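2-hydroxyhepta-2,4-diene-1,7-dioate isomerase (Mycobacterium abscessus, PDB 3RR6) belongs to the fumarylacetoacetate hydrolase family and probably acts as a metal-dependent isomerase or hydrolase, though its true substrate is unknown. Local coordinates at residues P89-K94 / V214-A219; E139-Y144 / H208-I213. All blocks are in the same frame, centred on the assembly; numbering follows the deposited sequence.

In the fold
Both contacts use helix 210-220 and lie within the fumarylacetoacetate hydrolase C-terminal family region. Contact 1 sets the 89-94 segment against the helix residues 214-219. Contact 2 sets the start of strand 141-152 against 208-213, the loop end and first turn of the helix. Their centres are about 11 Å apart, on the same side of the chain's centre. They touch directly at two places: Pro89 CD meets His208 CE1 at 3.7 Å, and Val214 CG2 meets Ile141 CD1 at 4.1 Å. Met70 of strand 67-70 is touched from both contacts. Bound 1,2-ethanediol molecules near Pro89 and Tyr144 probably come from the crystallisation liquor.

Contact 1: P89-K94 / V214-A219; sequences PVIFIK and VEWVSA
The backbones of 89-94 and 214-219 come nearest at Pro89 and Trp216, whose CA atoms are 7.5 Å apart. This is strand-to-helix packing in the fumarylacetoacetate hydrolase C-terminal region. Strand 91-94 and the loop just before it meet one side of helix 210-220. The main feature is a CH-pi contact of Pro89 with the indole of Trp216. Pro89 CB lies 3.6 Å from the centroid of the five-membered ring of Trp216 and only 7° off the ring normal. Pro89 CG and CD extend over the same face, with CD toward the six-membered ring. Thus the pyrrolidine ring is laid across the indole rather than set at its edge. The indole reaches the proline because Trp216 CG is anti to the backbone N (chi1 -176°).

Ile91 adds a second apolar patch through its CG2 branch alone. That methyl approaches Trp216 CD1 obliquely at 3.9 Å. It also meets Val217 CG2 at 4.1 Å, one residue further along the helix. Pro89 and Ile91 also touch Met70 of strand 67-70. On the helix, Ser218 OG and Ser218 N reach Val214 O from opposite faces of its carbonyl plane. Ser218 OG is also bonded to Val132 N.

No direct hydrogen bond joins the segments, but one water links them and accepts from the indole N-H. It donates to Pro89 O at 2.8 Å. It accepts from Ile91 N at 3.2 Å and from Trp216 NE1 at 3.1 Å.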
loop_
_atom_site.group_PDB
_atom_site.type_symbol
_atom_site.label_atom_id
_atom_site.label_comp_id
_atom_site.label_asym_id
_atom_site.label_seq_id
_atom_site.Cartn_x
_atom_site.Cartn_y
_atom_site.Cartn_z
ATOM N N PRO A 89 -11.698 14.726 -1.827
ATOM C CA PRO A 89 -11.213 13.370 -2.120
ATOM C C PRO A 89 -12.211 12.508 -2.898
ATOM O O PRO A 89 -13.429 12.621 -2.686
ATOM C CB PRO A 89 -11.004 12.773 -0.726
ATOM C CG PRO A 89 -10.737 13.950 0.132
ATOM C CD PRO A 89 -11.636 15.012 -0.385
ATOM N N VAL A 90 -11.683 11.661 -3.783
ATOM C CA VAL A 90 -12.468 10.652 -4.470
ATOM C C VAL A 90 -11.942 9.300 -4.006
ATOM O O VAL A 90 -10.771 8.989 -4.240
ATOM C CB VAL A 90 -12.306 10.761 -6.001
ATOM C CG1 VAL A 90 -13.007 9.607 -6.694
ATOM C CG2 VAL A 90 -12.858 12.085 -6.501
ATOM N N ILE A 91 -12.769 8.526 -3.314
ATOM C CA ILE A 91 -12.298 7.240 -2.775
ATOM C C ILE A 91 -12.964 6.068 -3.473
ATOM O O ILE A 91 -14.025 6.202 -4.066
ATOM C CB ILE A 91 -12.509 7.133 -1.244
ATOM C CG1 ILE A 91 -14.000 7.178 -0.879
ATOM C CG2 ILE A 91 -11.737 8.253 -0.544
ATOM C CD1 ILE A 91 -14.303 6.847 0.584
ATOM N N PHE A 92 -12.307 4.919 -3.395
ATOM C CA PHE A 92 -12.895 3.669 -3.885
ATOM C C PHE A 92 -12.337 2.532 -3.067
ATOM O O PHE A 92 -11.439 2.740 -2.241
ATOM C CB PHE A 92 -12.615 3.470 -5.372
ATOM C CG PHE A 92 -11.217 3.782 -5.757
ATOM C CD1 PHE A 92 -10.862 5.088 -6.093
ATOM C CD2 PHE A 92 -10.247 2.798 -5.760
ATOM C CE1 PHE A 92 -9.572 5.401 -6.431
ATOM C CE2 PHE A 92 -8.933 3.115 -6.105
ATOM C CZ PHE A 92 -8.605 4.417 -6.433
ATOM N N ILE A 93 -12.920 1.351 -3.237
ATOM C CA ILE A 93 -12.513 0.182 -2.474
ATOM C C ILE A 93 -11.966 -0.898 -3.385
ATOM O O ILE A 93 -12.517 -1.161 -4.458
ATOM C CB ILE A 93 -13.670 -0.384 -1.638
ATOM C CG1 ILE A 93 -13.966 0.555 -0.474
ATOM C CG2 ILE A 93 -13.346 -1.786 -1.108
ATOM C CD1 ILE A 93 -15.302 0.305 0.190
ATOM N N LYS A 94 -10.871 -1.496 -2.946
ATOM C CA LYS A 94 -10.341 -2.711 -3.543
ATOM C C LYS A 94 -10.639 -3.844 -2.570
ATOM O O LYS A 94 -10.459 -3.690 -1.368
ATOM C CB LYS A 94 -8.846 -2.575 -3.802
ATOM C CG LYS A 94 -8.513 -1.529 -4.878
ATOM C CD LYS A 94 -7.026 -1.149 -4.912
ATOM C CE LYS A 94 -6.130 -2.177 -5.560
ATOM N NZ LYS A 94 -6.103 -2.106 -7.075
ATOM N N VAL A 214 -7.431 10.156 6.428
ATOM C CA VAL A 214 -8.082 9.386 7.507
ATOM C C VAL A 214 -9.355 10.094 7.969
ATOM O O VAL A 214 -10.384 9.453 8.200
ATOM C CB VAL A 214 -7.114 9.127 8.664
ATOM C CG1 VAL A 214 -7.841 8.538 9.882
ATOM C CG2 VAL A 214 -5.999 8.193 8.206
ATOM N N GLU A 215 -9.314 11.421 8.082
ATOM C CA GLU A 215 -10.518 12.176 8.426
ATOM C C GLU A 215 -11.664 11.949 7.431
ATOM O O GLU A 215 -12.807 11.687 7.828
ATOM C CB GLU A 215 -10.215 13.675 8.558
ATOM C CG GLU A 215 -11.393 14.497 9.050
ATOM C CD GLU A 215 -11.065 15.957 9.232
ATOM O OE1 GLU A 215 -10.229 16.283 10.093
ATOM O OE2 GLU A 215 -11.660 16.790 8.514
ATOM N N TRP A 216 -11.357 12.023 6.142
ATOM C CA TRP A 216 -12.383 11.839 5.116
ATOM C C TRP A 216 -12.939 10.419 5.132
ATOM O O TRP A 216 -14.165 10.227 5.171
ATOM C CB TRP A 216 -11.818 12.170 3.734
ATOM C CG TRP A 216 -12.808 12.107 2.619
ATOM C CD1 TRP A 216 -13.061 11.034 1.804
ATOM C CD2 TRP A 216 -13.663 13.165 2.162
ATOM N NE1 TRP A 216 -14.028 11.361 0.882
ATOM C CE2 TRP A 216 -14.407 12.663 1.072
ATOM C CE3 TRP A 216 -13.864 14.490 2.561
ATOM C CZ2 TRP A 216 -15.342 13.437 0.385
ATOM C CZ3 TRP A 216 -14.793 15.253 1.878
ATOM C CH2 TRP A 216 -15.523 14.721 0.802
ATOM N N VAL A 217 -12.050 9.433 5.088
ATOM C CA VAL A 217 -12.484 8.034 4.982
ATOM C C VAL A 217 -13.248 7.619 6.243
ATOM O O VAL A 217 -14.295 6.993 6.152
ATOM C CB VAL A 217 -11.319 7.097 4.712
ATOM C CG1 VAL A 217 -11.801 5.622 4.744
ATOM C CG2 VAL A 217 -10.676 7.424 3.372
ATOM N N SER A 218 -12.731 7.979 7.421
ATOM C CA SER A 218 -13.383 7.556 8.663
ATOM C C SER A 218 -14.677 8.308 8.956
ATOM O O SER A 218 -15.447 7.870 9.800
ATOM C CB SER A 218 -12.428 7.653 9.848
ATOM O OG SER A 218 -12.232 9.002 10.235
ATOM N N ALA A 219 -14.930 9.433 8.287
ATOM C CA ALA A 219 -16.228 10.089 8.393
ATOM C C ALA A 219 -17.297 9.288 7.645
ATOM O O ALA A 219 -18.477 9.317 8.010
ATOM C CB ALA A 219 -16.150 11.516 7.832
HETATM O O HOH W 1 -14.959 10.430 -1.889
#

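Contact 2: E139-Y144 / H208-I213; sequences ENILGY and HDVGAI. With EDO (1,2-ethanediol), chain G.
Asp209 O accepts from Ile213 N at 2.9 Å, closing the first turn of helix 210-220, whose Val210 packs on Ile141 and Tyr144 of strand 141-152. This is helix-on-strand packing within the fumarylacetoacetate hydrolase C-terminal region. Asp209 is the N-cap of this helix. Its OD1 takes the N-H of Ala212 at 3.0 Å, with an N-H...O angle of 162°. OD1 is met nearly along the direction of its C-O bond, so this is a well-aligned capping bond. The other carboxylate oxygen, OD2, bonds a di(hydroxyethyl)ether molecule, probably from the crystallisation liquor.

The two segments join through apolar packing, with no hydrogen bond between them. Val210 carries the helix side and both its methyls are used. CG1 is anti to the backbone N (chi1 165°), which turns it to the strand. It meets Ile141 CD1 at 3.6 Å, where the end of the isoleucine chain crosses the valine. The same CG1 lies 3.6 Å from Tyr144 OH. This is a packing contact of the hydroxyl with a methyl, not a polar bond. Ile123 of strand 115-125 touches all three side chains and closes the group.

The strand is irregular here. Leu142 and Gly143 both face Val124 of strand 115-125, a classic beta bulge. Ile141 and Tyr144, either side of the bulge in sequence, both direct their CB atoms toward the helix. A 1,2-ethanediol, probably from the crystallisation liquor, lies near Glu139 O; its placement at Ile141 O is doubtful. Tyr144 also touches Leu121 and Pro184. The phenol ring is met obliquely by the second valine methyl, with Val210 CG2 4.1 Å from Tyr144 CE1.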
loop_
_atom_site.group_PDB
_atom_site.type_symbol
_atom_site.label_atom_id
_atom_site.label_comp_id
_atom_site.label_asym_id
_atom_site.label_seq_id
_atom_site.Cartn_x
_atom_site.Cartn_y
_atom_site.Cartn_z
ATOM N N GLU A 139 -2.664 8.452 16.111
ATOM C CA GLU A 139 -2.936 7.534 17.220
ATOM C C GLU A 139 -3.754 6.308 16.790
ATOM O O GLU A 139 -3.816 5.325 17.527
ATOM C CB GLU A 139 -3.564 8.260 18.427
ATOM C CG GLU A 139 -5.001 8.691 18.276
ATOM C CD GLU A 139 -5.515 9.504 19.454
ATOM O OE1 GLU A 139 -4.713 9.857 20.344
ATOM O OE2 GLU A 139 -6.724 9.795 19.485
ATOM N N ASN A 140 -4.361 6.362 15.599
ATOM C CA ASN A 140 -5.145 5.259 15.037
ATOM C C ASN A 140 -4.427 4.506 13.927
ATOM O O ASN A 140 -4.996 3.571 13.359
ATOM C CB ASN A 140 -6.477 5.787 14.503
ATOM C CG ASN A 140 -7.399 6.231 15.622
ATOM O OD1 ASN A 140 -7.949 5.399 16.341
ATOM N ND2 ASN A 140 -7.524 7.547 15.811
ATOM N N ILE A 141 -3.197 4.914 13.624
ATOM C CA ILE A 141 -2.397 4.321 12.553
ATOM C C ILE A 141 -1.322 3.408 13.130
ATOM O O ILE A 141 -0.508 3.832 13.967
ATOM C CB ILE A 141 -1.778 5.425 11.661
ATOM C CG1 ILE A 141 -2.893 6.133 10.868
ATOM C CG2 ILE A 141 -0.696 4.841 10.732
ATOM C CD1 ILE A 141 -2.434 7.424 10.159
ATOM N N LEU A 142 -1.326 2.148 12.699
ATOM C CA LEU A 142 -0.253 1.213 13.044
ATOM C C LEU A 142 1.081 1.653 12.445
ATOM O O LEU A 142 2.105 1.740 13.144
ATOM C CB LEU A 142 -0.610 -0.196 12.562
ATOM C CG LEU A 142 0.459 -1.267 12.753
ATOM C CD1 LEU A 142 0.747 -1.462 14.238
ATOM C CD2 LEU A 142 0.032 -2.593 12.113
ATOM N N GLY A 143 1.068 1.918 11.146
ATOM C CA GLY A 143 2.258 2.336 10.432
ATOM C C GLY A 143 2.002 2.390 8.942
ATOM O O GLY A 143 0.846 2.437 8.504
ATOM N N TYR A 144 3.088 2.377 8.177
ATOM C CA TYR A 144 3.028 2.635 6.732
ATOM C C TYR A 144 3.720 1.529 5.975
ATOM O O TYR A 144 4.719 0.979 6.431
ATOM C CB TYR A 144 3.675 3.983 6.384
ATOM C CG TYR A 144 3.002 5.111 7.112
ATOM C CD1 TYR A 144 1.860 5.706 6.601
ATOM C CD2 TYR A 144 3.448 5.516 8.359
ATOM C CE1 TYR A 144 1.205 6.704 7.286
ATOM C CE2 TYR A 144 2.786 6.517 9.061
ATOM C CZ TYR A 144 1.670 7.095 8.525
ATOM O OH TYR A 144 1.012 8.083 9.223
ATOM N N HIS A 208 -4.273 16.035 -0.193
ATOM C CA HIS A 208 -4.836 15.690 1.107
ATOM C C HIS A 208 -3.806 14.813 1.800
ATOM O O HIS A 208 -3.487 13.716 1.325
ATOM C CB HIS A 208 -6.162 14.954 0.939
ATOM C CG HIS A 208 -7.161 15.712 0.133
ATOM N ND1 HIS A 208 -7.933 16.718 0.665
ATOM C CD2 HIS A 208 -7.484 15.637 -1.180
ATOM C CE1 HIS A 208 -8.705 17.217 -0.284
ATOM N NE2 HIS A 208 -8.454 16.580 -1.409
ATOM N N ASP A 209 -3.271 15.290 2.926
ATOM C CA ASP A 209 -2.232 14.555 3.631
ATOM C C ASP A 209 -2.829 13.376 4.401
ATOM O O ASP A 209 -4.047 13.166 4.375
ATOM C CB ASP A 209 -1.366 15.482 4.506
ATOM C CG ASP A 209 -2.113 16.126 5.652
ATOM O OD1 ASP A 209 -3.216 15.688 6.032
ATOM O OD2 ASP A 209 -1.573 17.131 6.202
ATOM N N VAL A 210 -1.982 12.584 5.050
ATOM C CA VAL A 210 -2.444 11.368 5.724
ATOM C C VAL A 210 -3.589 11.673 6.693
ATOM O O VAL A 210 -4.606 10.966 6.715
ATOM C CB VAL A 210 -1.278 10.650 6.426
ATOM C CG1 VAL A 210 -1.776 9.610 7.432
ATOM C CG2 VAL A 210 -0.359 10.005 5.381
ATOM N N GLY A 211 -3.430 12.718 7.492
ATOM C CA GLY A 211 -4.473 13.109 8.433
ATOM C C GLY A 211 -5.803 13.428 7.767
ATOM O O GLY A 211 -6.861 12.987 8.217
ATOM N N ALA A 212 -5.741 14.193 6.684
ATOM C CA ALA A 212 -6.920 14.586 5.924
ATOM C C ALA A 212 -7.604 13.371 5.301
ATOM O O ALA A 212 -8.829 13.291 5.263
ATOM C CB ALA A 212 -6.524 15.590 4.840
ATOM N N ILE A 213 -6.799 12.427 4.823
ATOM C CA ILE A 213 -7.310 11.195 4.237
ATOM C C ILE A 213 -8.052 10.358 5.269
ATOM O O ILE A 213 -9.161 9.901 5.019
ATOM C CB ILE A 213 -6.174 10.369 3.602
ATOM C CG1 ILE A 213 -5.591 11.109 2.403
ATOM C CG2 ILE A 213 -6.680 8.975 3.163
ATOM C CD1 ILE A 213 -4.284 10.504 1.886
HETATM C C1 EDO G . -0.194 3.266 16.775
HETATM O O1 EDO G . -0.094 4.684 16.529
HETATM C C2 EDO G . -1.545 2.853 17.362
HETATM O O2 EDO G . -2.532 2.576 16.354
#